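Local coordinates for cell division control protein Cdc48 (Mycobacterium smegmatis, PDB 5E7P) that binds adenine nucleotide and probably hydrolyses ATP as a AAA-family ATPase of the Cdc48 type, at residues Gly667-Asp679 and Ile709-Lys721. Numbering follows the deposited sequence.
Sequences GKSIPLADDVDLD and IDAADVTAADVAK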
loop_
_atom_site.group_PDB
_atom_site.type_symbol
_atom_site.label_atom_id
_atom_site.label_comp_id
_atom_site.label_asym_id
_atom_site.label_seq_id
_atom_site.Cartn_x
_atom_site.Cartn_y
_atom_site.Cartn_z
ATOM N N GLY A 667 3.943 -23.476 -6.782
ATOM C CA GLY A 667 3.090 -24.490 -7.375
ATOM C C GLY A 667 2.284 -25.281 -6.367
ATOM O O GLY A 667 1.799 -26.372 -6.672
ATOM N N LYS A 668 2.122 -24.725 -5.171
ATOM C CA LYS A 668 1.505 -25.457 -4.068
ATOM C C LYS A 668 0.064 -25.896 -4.332
ATOM O O LYS A 668 -0.334 -26.992 -3.936
ATOM C CB LYS A 668 1.582 -24.654 -2.764
ATOM C CG LYS A 668 0.752 -23.380 -2.747
ATOM C CD LYS A 668 0.547 -22.887 -1.323
ATOM C CE LYS A 668 -0.084 -23.970 -0.450
ATOM N NZ LYS A 668 -0.287 -23.519 0.959
ATOM N N SER A 669 -0.714 -25.051 -5.000
ATOM C CA SER A 669 -2.125 -25.350 -5.215
ATOM C C SER A 669 -2.456 -25.687 -6.668
ATOM O O SER A 669 -3.626 -25.773 -7.043
ATOM C CB SER A 669 -3.003 -24.203 -4.713
ATOM O OG SER A 669 -3.062 -24.194 -3.298
ATOM N N ILE A 670 -1.422 -25.877 -7.479
ATOM C CA ILE A 670 -1.606 -26.312 -8.855
ATOM C C ILE A 670 -1.710 -27.829 -8.895
ATOM O O ILE A 670 -0.756 -28.523 -8.538
ATOM C CB ILE A 670 -0.428 -25.883 -9.747
ATOM C CG1 ILE A 670 -0.254 -24.365 -9.723
ATOM C CG2 ILE A 670 -0.628 -26.384 -11.169
ATOM C CD1 ILE A 670 1.014 -23.884 -10.404
ATOM N N PRO A 671 -2.873 -28.352 -9.316
ATOM C CA PRO A 671 -3.060 -29.803 -9.426
ATOM C C PRO A 671 -2.079 -30.397 -10.426
ATOM O O PRO A 671 -1.990 -29.915 -11.551
ATOM C CB PRO A 671 -4.490 -29.932 -9.958
ATOM C CG PRO A 671 -5.159 -28.664 -9.559
ATOM C CD PRO A 671 -4.097 -27.613 -9.666
ATOM N N LEU A 672 -1.349 -31.425 -10.012
ATOM C CA LEU A 672 -0.361 -32.050 -10.881
ATOM C C LEU A 672 -0.772 -33.461 -11.283
ATOM O O LEU A 672 -1.512 -34.134 -10.566
ATOM C CB LEU A 672 1.006 -32.090 -10.194
ATOM C CG LEU A 672 1.666 -30.743 -9.904
ATOM C CD1 LEU A 672 3.011 -30.937 -9.224
ATOM C CD2 LEU A 672 1.821 -29.953 -11.188
ATOM N N ALA A 673 -0.291 -33.897 -12.441
ATOM C CA ALA A 673 -0.464 -35.278 -12.859
ATOM C C ALA A 673 0.630 -36.108 -12.202
ATOM O O ALA A 673 1.671 -35.573 -11.823
ATOM C CB ALA A 673 -0.393 -35.390 -14.369
ATOM N N ASP A 674 0.394 -37.409 -12.067
ATOM C CA ASP A 674 1.316 -38.292 -11.353
ATOM C C ASP A 674 2.711 -38.356 -11.973
ATOM O O ASP A 674 3.700 -38.561 -11.268
ATOM C CB ASP A 674 0.728 -39.701 -11.237
ATOM C CG ASP A 674 -0.472 -39.754 -10.310
ATOM O OD1 ASP A 674 -0.505 -38.974 -9.333
ATOM O OD2 ASP A 674 -1.381 -40.575 -10.559
ATOM N N ASP A 675 2.788 -38.170 -13.287
ATOM C CA ASP A 675 4.068 -38.220 -13.989
ATOM C C ASP A 675 4.848 -36.908 -13.873
ATOM O O ASP A 675 5.816 -36.682 -14.604
ATOM C CB ASP A 675 3.866 -38.598 -15.460
ATOM C CG ASP A 675 2.963 -37.625 -16.196
ATOM O OD1 ASP A 675 2.222 -36.877 -15.528
ATOM O OD2 ASP A 675 2.990 -37.615 -17.447
ATOM N N VAL A 676 4.421 -36.048 -12.953
ATOM C CA VAL A 676 5.115 -34.793 -12.693
ATOM C C VAL A 676 5.807 -34.830 -11.334
ATOM O O VAL A 676 5.160 -34.988 -10.299
ATOM C CB VAL A 676 4.156 -33.587 -12.746
ATOM C CG1 VAL A 676 4.909 -32.294 -12.466
ATOM C CG2 VAL A 676 3.470 -33.518 -14.096
ATOM N N ASP A 677 7.127 -34.691 -11.350
ATOM C CA ASP A 677 7.920 -34.706 -10.128
ATOM C C ASP A 677 8.707 -33.402 -9.995
ATOM O O ASP A 677 9.716 -33.201 -10.674
ATOM C CB ASP A 677 8.863 -35.908 -10.133
ATOM C CG ASP A 677 9.747 -35.967 -8.902
ATOM O OD1 ASP A 677 9.378 -35.369 -7.868
ATOM O OD2 ASP A 677 10.810 -36.623 -8.968
ATOM N N LEU A 678 8.237 -32.523 -9.115
ATOM C CA LEU A 678 8.844 -31.208 -8.942
ATOM C C LEU A 678 10.301 -31.279 -8.498
ATOM O O LEU A 678 11.087 -30.373 -8.773
ATOM C CB LEU A 678 8.035 -30.366 -7.952
ATOM C CG LEU A 678 6.668 -29.879 -8.438
ATOM C CD1 LEU A 678 6.076 -28.868 -7.458
ATOM C CD2 LEU A 678 6.769 -29.284 -9.840
ATOM N N ASP A 679 10.662 -32.363 -7.820
ATOM C CA ASP A 679 12.021 -32.519 -7.316
ATOM C C ASP A 679 13.019 -32.811 -8.429
ATOM O O ASP A 679 14.035 -32.127 -8.553
ATOM C CB ASP A 679 12.076 -33.603 -6.240
ATOM C CG ASP A 679 11.309 -33.218 -4.991
ATOM O OD1 ASP A 679 11.228 -32.005 -4.699
ATOM O OD2 ASP A 679 10.790 -34.125 -4.306
ATOM N N ILE A 709 -9.613 -27.944 -20.683
ATOM C CA ILE A 709 -10.181 -27.232 -19.543
ATOM C C ILE A 709 -10.654 -28.182 -18.441
ATOM O O ILE A 709 -10.416 -27.940 -17.257
ATOM C CB ILE A 709 -11.337 -26.307 -19.985
ATOM C CG1 ILE A 709 -10.778 -25.011 -20.574
ATOM C CG2 ILE A 709 -12.256 -25.981 -18.820
ATOM C CD1 ILE A 709 -10.018 -24.167 -19.573
ATOM N N ASP A 710 -11.306 -29.270 -18.837
ATOM C CA ASP A 710 -11.844 -30.229 -17.876
ATOM C C ASP A 710 -10.788 -31.220 -17.389
ATOM O O ASP A 710 -10.965 -31.865 -16.357
ATOM C CB ASP A 710 -13.042 -30.969 -18.471
ATOM C CG ASP A 710 -14.169 -30.030 -18.862
ATOM O OD1 ASP A 710 -14.982 -29.673 -17.983
ATOM O OD2 ASP A 710 -14.239 -29.647 -20.049
ATOM N N ALA A 711 -9.696 -31.338 -18.137
ATOM C CA ALA A 711 -8.564 -32.159 -17.719
ATOM C C ALA A 711 -7.395 -31.245 -17.375
ATOM O O ALA A 711 -6.327 -31.322 -17.982
ATOM C CB ALA A 711 -8.177 -33.136 -18.817
ATOM N N ALA A 712 -7.615 -30.387 -16.386
ATOM C CA ALA A 712 -6.697 -29.295 -16.082
ATOM C C ALA A 712 -5.332 -29.729 -15.553
ATOM O O ALA A 712 -4.346 -29.025 -15.755
ATOM C CB ALA A 712 -7.350 -28.325 -15.111
ATOM N N ASP A 713 -5.283 -30.875 -14.879
ATOM C CA ASP A 713 -4.059 -31.360 -14.233
ATOM C C ASP A 713 -2.809 -31.257 -15.108
ATOM O O ASP A 713 -2.731 -31.871 -16.174
ATOM C CB ASP A 713 -4.240 -32.802 -13.757
ATOM C CG ASP A 713 -5.166 -32.911 -12.564
ATOM O OD1 ASP A 713 -5.880 -31.926 -12.273
ATOM O OD2 ASP A 713 -5.182 -33.984 -11.920
ATOM N N VAL A 714 -1.841 -30.467 -14.649
ATOM C CA VAL A 714 -0.602 -30.241 -15.389
ATOM C C VAL A 714 0.180 -31.534 -15.579
ATOM O O VAL A 714 0.553 -32.192 -14.610
ATOM C CB VAL A 714 0.297 -29.210 -14.683
ATOM C CG1 VAL A 714 1.643 -29.108 -15.385
ATOM C CG2 VAL A 714 -0.392 -27.857 -14.632
ATOM N N THR A 715 0.423 -31.889 -16.836
ATOM C CA THR A 715 1.132 -33.118 -17.166
ATOM C C THR A 715 2.610 -32.846 -17.423
ATOM O O THR A 715 3.043 -31.692 -17.460
ATOM C CB THR A 715 0.528 -33.792 -18.413
ATOM O OG1 THR A 715 0.811 -32.999 -19.574
ATOM C CG2 THR A 715 -0.977 -33.945 -18.259
ATOM N N ALA A 716 3.381 -33.916 -17.597
ATOM C CA ALA A 716 4.805 -33.798 -17.884
ATOM C C ALA A 716 5.029 -33.171 -19.257
ATOM O O ALA A 716 6.004 -32.450 -19.470
ATOM C CB ALA A 716 5.477 -35.160 -17.803
ATOM N N ALA A 717 4.118 -33.450 -20.183
ATOM C CA ALA A 717 4.191 -32.884 -21.525
ATOM C C ALA A 717 3.922 -31.385 -21.491
ATOM O O ALA A 717 4.517 -30.620 -22.250
ATOM C CB ALA A 717 3.204 -33.583 -22.452
ATOM N N ASP A 718 3.016 -30.971 -20.608
ATOM C CA ASP A 718 2.707 -29.557 -20.428
ATOM C C ASP A 718 3.950 -28.794 -19.985
ATOM O O ASP A 718 4.233 -27.702 -20.477
ATOM C CB ASP A 718 1.591 -29.375 -19.398
ATOM C CG ASP A 718 0.277 -29.984 -19.846
ATOM O OD1 ASP A 718 0.051 -30.080 -21.072
ATOM O OD2 ASP A 718 -0.532 -30.367 -18.972
ATOM N N VAL A 719 4.692 -29.384 -19.054
ATOM C CA VAL A 719 5.922 -28.781 -18.563
ATOM C C VAL A 719 6.988 -28.783 -19.656
ATOM O O VAL A 719 7.707 -27.800 -19.837
ATOM C CB VAL A 719 6.448 -29.516 -17.315
ATOM C CG1 VAL A 719 7.759 -28.908 -16.851
ATOM C CG2 VAL A 719 5.411 -29.471 -16.201
ATOM N N ALA A 720 7.070 -29.887 -20.391
ATOM C CA ALA A 720 8.033 -30.022 -21.479
ATOM C C ALA A 720 7.815 -28.964 -22.557
ATOM O O ALA A 720 8.772 -28.406 -23.097
ATOM C CB ALA A 720 7.959 -31.416 -22.080
ATOM N N LYS A 721 6.551 -28.691 -22.866
ATOM C CA LYS A 721 6.212 -27.658 -23.838
ATOM C C LYS A 721 6.513 -26.269 -23.284
ATOM O O LYS A 721 7.030 -25.407 -23.992
ATOM C CB LYS A 721 4.741 -27.754 -24.242
ATOM C CG LYS A 721 4.322 -26.718 -25.271
ATOM C CD LYS A 721 2.861 -26.871 -25.651
ATOM C CE LYS A 721 2.455 -25.838 -26.694
ATOM N NZ LYS A 721 1.023 -25.966 -27.088
#
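Pro671 and Ala673 take hold of Val714 from the two sides of Leu672, the pattern of a single parallel beta bridge, here tying together two loops of the small helical lid of the second AAA module. Val714 N gives its hydrogen to Pro671 O (3.2 Å). Val714 O in turn receives Ala673 N (2.9 Å). Beside the bridge, Leu672 and Val714 run alongside each other in a common direction, Leu672 CD2 resting on Val714 CB at 3.9 Å. Through its CG2 branch Val714 also meets Ile670 CG2, methyl to methyl; the two side chains cross at a slant. The Asp713 carboxylate comes to the CB corner of the Pro671 ring, Asp713 OD1 3.4 Å from Pro671 CB. Val676 aims its side chain at the second loop: a chi1 of 180° turns CG2 anti to the carbonyl carbon and beside the backbone N, where it lies against Val714 O and the peptide joining Thr715 to Ala716. Next to it, Asp675 OD2 touches Ala716 CB (3.5 Å). A type I turn from Ala673 to Val676, closed by Val676 N to Ala673 O, folds these two side chains back over the start of helix 716-725. Farther out, helix 44-50 of the N-terminal domain packs on Ile670, Pro671 and Ala712, so the bridged loops also meet another domain. The 29 residues between the segments are mostly helical, and their helix 690-707 packs against the side chains of Thr715, Asp718 and Val719. Arg707 makes a salt bridge to Asp718 OD2. That carboxylate completes a capping box: Asp718 N donates to Thr715 OG1 (3.2 Å), while Thr715 N runs nearly straight, at 175°, to Asp718 OD2, 2.8 Å away and met from above the carboxylate plane.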